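Local coordinates for probable benzoylformate decarboxylase (Rhodococcus jostii, PDB 7ORX), which binds thiamine diphosphate with a sodium ion and belongs to the family of three-domain, thiamine diphosphate-dependent enzymes, at residues V376-S381 / G404-G409; I453-N458 / P519-V524; L210-D215 / S239-P244. One frame throughout, in Å; residues are numbered along the deposited sequence.

Contacts 1 and 2 both reach the same parallel sheet, that of the C-terminal TPP binding domain, and both reach the thiamine diphosphate. Contact 1 meets its rings and the terminal phosphate, while contact 2 ends at the sodium ion that the diphosphate also binds. Their centres are about 14 Å apart and their residues touch, S379 OG packing 3.8 Å from L456 CD2. Contact 3 lies in the central domain and is structural, the side chain of S241 being about 13 Å from thiamine diphosphate. Its centre is about 15 Å from that of contact 1, with nearest atoms about 6 Å apart, and about 25 Å from that of contact 2.

Contact 1 (V376-S381 / G404-G409); sequences VNESTS and GGLGFG. With TPP (thiamine diphosphate), chain I.
The end of strand 374-378 passes the loop leading into helix 409-418, and the backbones come nearest at E378 and G409, whose CA atoms lie 5.2 Å apart. E378 sends its side chain toward the loop. With CG anti to the backbone N (chi1 -168°) and the chain stretched beyond it, the carboxylate arrives among the peptide N-H groups of 407-409. OE1 of E378 receives F408 N at 2.8 Å on its syn side and, more weakly, G409 N; OE2 takes a weak bond from G407 N. Two acceptor oxygens on a long arm suit this cluster of donors. G409, having no side chain, lets E378 CB lie 3.9 Å from its CA, and G407 adopts a positive phi that glycine accepts easily. V376 adds an apolar contact, its CG1 4.1 Å from F408 CE2. The two branches of L406 divide the work: CD2 rests 3.6 Å from E378 CG, whereas CD1 lies 3.6 Å from C4 of the thiazolium ring of thiamine diphosphate. G404 O accepts N4' of the aminopyrimidine at 2.6 Å, and L406 N donates to N3'. S381 N and OG both hold O1B of the terminal phosphate. Touching both rings, L406 is probably the bulky hydrophobic residue that, as in related enzymes, supports the V conformation of thiamine diphosphate.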
# COMPACT_ATOMS: atom_id res chain seq x y z
N VAL C 376 25.59 23.21 8.92
CA VAL C 376 24.73 22.34 8.08
C VAL C 376 25.49 22.04 6.78
O VAL C 376 25.60 22.93 5.93
CB VAL C 376 23.36 22.98 7.82
CG1 VAL C 376 22.51 22.16 6.88
CG2 VAL C 376 22.60 23.21 9.12
N ASN C 377 25.98 20.82 6.66
CA ASN C 377 26.87 20.30 5.60
C ASN C 377 26.06 19.56 4.54
O ASN C 377 25.32 18.68 4.90
CB ASN C 377 27.86 19.32 6.21
CG ASN C 377 29.00 19.01 5.28
OD1 ASN C 377 28.78 18.76 4.10
ND2 ASN C 377 30.22 19.08 5.77
N GLU C 378 26.22 19.88 3.27
CA GLU C 378 25.68 19.06 2.16
C GLU C 378 26.68 19.17 1.02
O GLU C 378 26.36 19.74 -0.02
CB GLU C 378 24.27 19.54 1.81
CG GLU C 378 23.54 18.58 0.87
CD GLU C 378 22.08 18.95 0.61
OE1 GLU C 378 21.16 18.23 1.17
OE2 GLU C 378 21.83 20.00 -0.09
N SER C 379 27.89 18.73 1.29
CA SER C 379 29.09 18.84 0.40
C SER C 379 29.69 17.44 0.36
O SER C 379 30.42 17.08 1.33
CB SER C 379 30.08 19.86 0.89
OG SER C 379 31.19 19.95 0.02
N THR C 380 29.32 16.68 -0.66
CA THR C 380 29.38 15.21 -0.60
C THR C 380 30.84 14.74 -0.72
O THR C 380 31.19 13.81 0.03
CB THR C 380 28.32 14.63 -1.55
OG1 THR C 380 28.34 15.39 -2.74
CG2 THR C 380 26.92 14.74 -0.98
N SER C 381 31.70 15.43 -1.48
CA SER C 381 33.08 14.96 -1.78
C SER C 381 34.12 15.47 -0.78
O SER C 381 35.25 15.03 -0.89
CB SER C 381 33.50 15.32 -3.19
OG SER C 381 33.86 16.68 -3.28
N GLY C 404 21.16 11.09 2.59
CA GLY C 404 21.87 11.72 1.45
C GLY C 404 20.91 12.20 0.39
O GLY C 404 21.33 12.37 -0.75
N GLY C 405 19.64 12.42 0.75
CA GLY C 405 18.67 13.14 -0.09
C GLY C 405 19.11 14.58 -0.24
O GLY C 405 19.11 15.30 0.77
N LEU C 406 19.56 14.97 -1.43
CA LEU C 406 20.08 16.36 -1.61
C LEU C 406 18.90 17.32 -1.65
O LEU C 406 17.79 16.88 -1.97
CB LEU C 406 20.99 16.48 -2.83
CG LEU C 406 22.29 15.69 -2.76
CD1 LEU C 406 23.20 16.08 -3.92
CD2 LEU C 406 23.00 15.89 -1.41
N GLY C 407 19.14 18.56 -1.26
CA GLY C 407 18.10 19.59 -1.08
C GLY C 407 17.70 19.71 0.37
O GLY C 407 16.69 20.39 0.64
N PHE C 408 18.46 19.09 1.26
CA PHE C 408 18.35 19.27 2.72
C PHE C 408 19.13 20.50 3.17
O PHE C 408 18.59 21.28 3.91
CB PHE C 408 18.83 18.01 3.42
CG PHE C 408 19.06 18.15 4.90
CD1 PHE C 408 18.03 17.93 5.78
CD2 PHE C 408 20.31 18.47 5.41
CE1 PHE C 408 18.23 18.02 7.15
CE2 PHE C 408 20.51 18.55 6.78
CZ PHE C 408 19.46 18.35 7.64
N GLY C 409 20.38 20.67 2.74
CA GLY C 409 21.32 21.62 3.35
C GLY C 409 20.88 23.07 3.33
O GLY C 409 20.70 23.67 4.42
N1' TPP I . 19.67 13.39 -6.29
C2' TPP I . 19.36 13.53 -5.00
CM2 TPP I . 18.04 14.14 -4.65
N3' TPP I . 20.15 13.15 -3.99
C4' TPP I . 21.32 12.59 -4.29
N4' TPP I . 22.09 12.21 -3.26
C5' TPP I . 21.75 12.41 -5.63
C6' TPP I . 20.85 12.83 -6.59
C7' TPP I . 23.09 11.79 -6.01
N3 TPP I . 24.25 12.64 -5.65
C2 TPP I . 25.09 12.31 -4.66
S1 TPP I . 26.41 13.40 -4.50
C5 TPP I . 25.78 14.32 -5.84
C4 TPP I . 24.59 13.83 -6.29
CM4 TPP I . 23.74 14.45 -7.36
C6 TPP I . 26.56 15.47 -6.41
C7 TPP I . 26.35 16.76 -5.68
O7 TPP I . 27.65 17.23 -5.29
PA TPP I . 27.89 18.75 -4.88
O1A TPP I . 26.86 19.43 -4.03
O2A TPP I . 28.21 19.42 -6.17
O3A TPP I . 29.20 18.48 -4.00
PB TPP I . 30.61 17.80 -4.43
O1B TPP I . 31.54 17.82 -3.23
O2B TPP I . 30.31 16.40 -4.92
O3B TPP I . 31.11 18.69 -5.55

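Contact 2 (I453-N458 / P519-V524); sequences IIILNN and PTLIEV. With NA (sodium ion), chain J; TPP (thiamine diphosphate), chain I.
Backbone hydrogen bonds join I453-N457 to T520-V524 as parallel neighbours, the strand axes 4.7 Å apart and 18° from exact alignment. I453 N donates to T520 O, I453 O accepts I522 N, and the alternation continues through I455 to the bond from N457 N to V524 O. Apolar packing occupies both sides of the sheet. I454 and V524 lie side by side, CG2 to CG2 at 3.8 Å, beneath helices 358-368 and 503-515; on the other side I455 CG1 meets L521 CD1 at 3.8 Å, with helix 486-493 close by. Branched aliphatic residues suit these buried, extended positions. Such a parallel sheet with helices on both sides is the α/β fold of the TPP binding domain. A polar pair follows at the strand ends: N457 ND2 donates to E523 OE2 at 2.7 Å, on its anti side and somewhat out of the carboxylate plane, with amide and carboxylate planes only 14° apart. The amide's other end, OD1, accepts G459 N, so both sides of N457 fix its rotation. Metal ligation comes just beyond, where N458 joins D431 and T460 round the sodium ion together with thiamine diphosphate oxygens O2A and O3B, while a water on the metal donates to L456 O.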
# COMPACT_ATOMS: atom_id res chain seq x y z
N ILE C 453 25.59 31.15 4.13
CA ILE C 453 25.62 30.03 3.15
C ILE C 453 26.93 30.12 2.35
O ILE C 453 27.15 31.11 1.66
CB ILE C 453 24.38 30.12 2.25
CG1 ILE C 453 23.08 30.05 3.06
CG2 ILE C 453 24.39 29.05 1.19
CD1 ILE C 453 22.89 28.75 3.78
N ILE C 454 27.77 29.09 2.45
CA ILE C 454 29.01 28.96 1.65
C ILE C 454 28.77 27.89 0.61
O ILE C 454 28.62 26.72 0.98
CB ILE C 454 30.19 28.63 2.56
CG1 ILE C 454 30.41 29.73 3.58
CG2 ILE C 454 31.41 28.36 1.73
CD1 ILE C 454 31.42 29.36 4.66
N ILE C 455 28.69 28.28 -0.66
CA ILE C 455 28.61 27.33 -1.80
C ILE C 455 30.04 26.92 -2.12
O ILE C 455 30.80 27.80 -2.41
CB ILE C 455 27.94 28.00 -3.01
CG1 ILE C 455 26.55 28.57 -2.70
CG2 ILE C 455 27.90 27.04 -4.16
CD1 ILE C 455 25.62 27.60 -2.06
N LEU C 456 30.41 25.66 -1.99
CA LEU C 456 31.70 25.15 -2.46
C LEU C 456 31.47 24.76 -3.91
O LEU C 456 30.82 23.74 -4.12
CB LEU C 456 32.13 23.93 -1.66
CG LEU C 456 32.66 24.23 -0.27
CD1 LEU C 456 31.54 24.56 0.66
CD2 LEU C 456 33.37 23.03 0.31
N ASN C 457 31.91 25.60 -4.83
CA ASN C 457 31.65 25.46 -6.28
C ASN C 457 32.87 24.86 -6.97
O ASN C 457 33.81 25.64 -7.27
CB ASN C 457 31.31 26.81 -6.92
CG ASN C 457 31.02 26.68 -8.41
OD1 ASN C 457 31.30 25.64 -9.01
ND2 ASN C 457 30.44 27.71 -8.99
N ASN C 458 32.85 23.56 -7.27
CA ASN C 458 33.93 22.89 -8.03
C ASN C 458 33.46 22.56 -9.45
O ASN C 458 34.18 21.85 -10.16
CB ASN C 458 34.58 21.76 -7.22
CG ASN C 458 33.68 20.65 -6.78
OD1 ASN C 458 32.54 20.56 -7.21
ND2 ASN C 458 34.21 19.81 -5.90
N PRO C 519 20.73 37.23 5.73
CA PRO C 519 21.32 36.14 4.98
C PRO C 519 22.40 36.71 4.06
O PRO C 519 22.21 37.79 3.49
CB PRO C 519 20.18 35.54 4.16
CG PRO C 519 19.13 36.60 4.19
CD PRO C 519 19.27 37.29 5.53
N THR C 520 23.50 35.98 3.98
CA THR C 520 24.69 36.25 3.13
C THR C 520 25.12 34.93 2.49
O THR C 520 25.05 33.89 3.18
CB THR C 520 25.83 36.81 3.96
OG1 THR C 520 25.86 36.06 5.18
CG2 THR C 520 25.61 38.27 4.29
N LEU C 521 25.50 34.99 1.24
CA LEU C 521 26.01 33.83 0.48
C LEU C 521 27.41 34.16 0.02
O LEU C 521 27.59 35.21 -0.61
CB LEU C 521 25.11 33.61 -0.73
CG LEU C 521 25.53 32.42 -1.58
CD1 LEU C 521 24.31 31.60 -2.00
CD2 LEU C 521 26.35 32.86 -2.77
N ILE C 522 28.36 33.27 0.27
CA ILE C 522 29.73 33.35 -0.31
C ILE C 522 29.88 32.20 -1.29
O ILE C 522 29.76 31.09 -0.85
CB ILE C 522 30.76 33.25 0.81
CG1 ILE C 522 30.66 34.44 1.76
CG2 ILE C 522 32.14 33.12 0.24
CD1 ILE C 522 31.22 34.13 3.13
N GLU C 523 30.14 32.47 -2.56
CA GLU C 523 30.44 31.41 -3.54
C GLU C 523 31.95 31.26 -3.55
O GLU C 523 32.59 32.18 -3.92
CB GLU C 523 29.89 31.76 -4.91
CG GLU C 523 30.21 30.70 -5.95
CD GLU C 523 29.86 31.08 -7.40
OE1 GLU C 523 29.16 32.11 -7.60
OE2 GLU C 523 30.27 30.35 -8.34
N VAL C 524 32.49 30.18 -3.03
CA VAL C 524 33.95 29.89 -3.03
C VAL C 524 34.20 29.04 -4.25
O VAL C 524 33.52 28.05 -4.39
CB VAL C 524 34.39 29.13 -1.78
CG1 VAL C 524 35.86 28.79 -1.82
CG2 VAL C 524 34.05 29.89 -0.52
NA NA J . 30.50 20.15 -6.83
N1' TPP I . 19.67 13.39 -6.29
C2' TPP I . 19.36 13.53 -5.00
CM2 TPP I . 18.04 14.14 -4.65
N3' TPP I . 20.15 13.15 -3.99
C4' TPP I . 21.32 12.59 -4.29
N4' TPP I . 22.09 12.21 -3.26
C5' TPP I . 21.75 12.41 -5.63
C6' TPP I . 20.85 12.83 -6.59
C7' TPP I . 23.09 11.79 -6.01
N3 TPP I . 24.25 12.64 -5.65
C2 TPP I . 25.09 12.31 -4.66
S1 TPP I . 26.41 13.40 -4.50
C5 TPP I . 25.78 14.32 -5.84
C4 TPP I . 24.59 13.83 -6.29
CM4 TPP I . 23.74 14.45 -7.36
C6 TPP I . 26.56 15.47 -6.41
C7 TPP I . 26.35 16.76 -5.68
O7 TPP I . 27.65 17.23 -5.29
PA TPP I . 27.89 18.75 -4.88
O1A TPP I . 26.86 19.43 -4.03
O2A TPP I . 28.21 19.42 -6.17
O3A TPP I . 29.20 18.48 -4.00
PB TPP I . 30.61 17.80 -4.43
O1B TPP I . 31.54 17.82 -3.23
O2B TPP I . 30.31 16.40 -4.92
O3B TPP I . 31.11 18.69 -5.55
O HOH W 1 31.10 21.35 -4.88

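Contact 3 (L210-D215 / S239-P244); sequences LGPAVD and SPSRCP
D215 and R242 meet almost at right angles, their carboxylate and guanidinium planes 76° apart. The arginine approaches side-on and gives both NE and NH2 to a single oxygen: D215 OD2 lies 3.0 Å from R242 NE and equally far from R242 NH2. It sits at the edge of the guanidinium, within its plane. Seen from the acid, the two donors differ, NE meeting OD2 at its anti lone pair and NH2 coming from above the carboxylate plane. A bend at chi3 (68°) turns the guanidinium back over the helix, and D215 C lies over one of its faces, toward the rim. This salt bridge is buried, and the other carboxylate oxygen, OD1, is held by N220 ND2 and G396 N; an aspartate, short and two-pronged, can serve these partners from the first turn of helix 212-216. The contact joins the chain that follows two neighbouring parallel strands, 206-210 and 234-236, in the Rossmann-like central domain, where loops gather at the carboxyl end of the sheet. The aliphatic part of R242 also has a role, its CD packing 3.7 Å from P212 CB. P212 suits the first turn of the helix, where a backbone N-H is not needed for the helical bonds, and its CG lies 3.5 Å from S241 OG. P244 packs its ring on L210 and V214: CG is 3.6 Å from L210 CB, while CB lies 3.7 Å from V214 CB. V214 crosses the proline at about a right angle, and its methyl CG1 lies against P244 as well. P244 CB also comes up to G211 O, the carbonyl that accepts V214 N in the opening turn. R242 also packs on Q395 and on Y399 of strand 398-399, an outermost strand within this chain of the sheet of the TPP binding domain.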
# COMPACT_ATOMS: atom_id res chain seq x y z
N LEU C 210 29.77 6.08 17.96
CA LEU C 210 28.65 6.94 18.40
C LEU C 210 27.87 7.42 17.19
O LEU C 210 28.46 7.77 16.17
CB LEU C 210 29.19 8.12 19.22
CG LEU C 210 29.85 7.71 20.54
CD1 LEU C 210 30.31 8.91 21.37
CD2 LEU C 210 28.95 6.87 21.38
N GLY C 211 26.55 7.46 17.34
CA GLY C 211 25.63 7.85 16.26
C GLY C 211 24.82 9.07 16.63
O GLY C 211 24.91 9.59 17.74
N PRO C 212 23.94 9.49 15.70
CA PRO C 212 23.27 10.77 15.78
C PRO C 212 22.44 10.83 17.05
O PRO C 212 22.33 11.92 17.60
CB PRO C 212 22.43 10.92 14.49
CG PRO C 212 22.48 9.59 13.82
CD PRO C 212 23.57 8.76 14.48
N ALA C 213 21.87 9.70 17.47
CA ALA C 213 20.91 9.72 18.61
C ALA C 213 21.62 10.16 19.89
O ALA C 213 20.96 10.65 20.74
CB ALA C 213 20.26 8.38 18.77
N VAL C 214 22.93 10.08 19.99
CA VAL C 214 23.66 10.64 21.16
C VAL C 214 23.49 12.15 21.13
O VAL C 214 23.17 12.69 22.17
CB VAL C 214 25.15 10.26 21.18
CG1 VAL C 214 25.85 10.92 22.36
CG2 VAL C 214 25.36 8.75 21.23
N ASP C 215 23.68 12.79 19.98
CA ASP C 215 23.53 14.26 19.83
C ASP C 215 22.07 14.62 20.05
O ASP C 215 21.81 15.47 20.91
CB ASP C 215 24.05 14.79 18.49
CG ASP C 215 24.27 16.29 18.44
OD1 ASP C 215 24.98 16.82 19.36
OD2 ASP C 215 23.76 16.93 17.46
N SER C 239 28.51 7.37 7.70
CA SER C 239 27.47 8.20 7.06
C SER C 239 26.77 8.97 8.19
O SER C 239 25.54 8.90 8.34
CB SER C 239 26.50 7.33 6.27
OG SER C 239 27.16 6.39 5.41
N PRO C 240 27.54 9.78 8.97
CA PRO C 240 26.95 10.57 10.04
C PRO C 240 26.13 11.74 9.52
O PRO C 240 26.47 12.37 8.54
CB PRO C 240 28.19 11.10 10.77
CG PRO C 240 29.22 11.24 9.70
CD PRO C 240 28.98 10.06 8.78
N SER C 241 25.08 12.06 10.23
CA SER C 241 24.16 13.18 9.99
C SER C 241 24.31 14.16 11.15
O SER C 241 23.82 15.25 10.99
CB SER C 241 22.74 12.62 9.91
OG SER C 241 22.54 11.65 10.96
N ARG C 242 24.89 13.75 12.29
CA ARG C 242 25.13 14.66 13.44
C ARG C 242 26.51 14.37 14.03
O ARG C 242 27.09 13.35 13.70
CB ARG C 242 24.04 14.48 14.49
CG ARG C 242 22.63 14.66 13.92
CD ARG C 242 21.56 14.49 14.99
NE ARG C 242 21.60 15.55 15.98
CZ ARG C 242 20.56 16.08 16.57
NH1 ARG C 242 19.35 15.64 16.29
NH2 ARG C 242 20.72 17.08 17.43
N CYS C 243 27.02 15.26 14.85
CA CYS C 243 28.30 15.04 15.53
C CYS C 243 28.02 14.81 17.02
O CYS C 243 27.57 15.72 17.71
CB CYS C 243 29.21 16.24 15.38
SG CYS C 243 30.75 16.00 16.31
N PRO C 244 28.21 13.59 17.51
CA PRO C 244 27.88 13.26 18.89
C PRO C 244 28.99 13.41 19.92
O PRO C 244 28.83 12.99 21.07
CB PRO C 244 27.54 11.77 18.76
CG PRO C 244 28.52 11.30 17.71
CD PRO C 244 28.52 12.42 16.70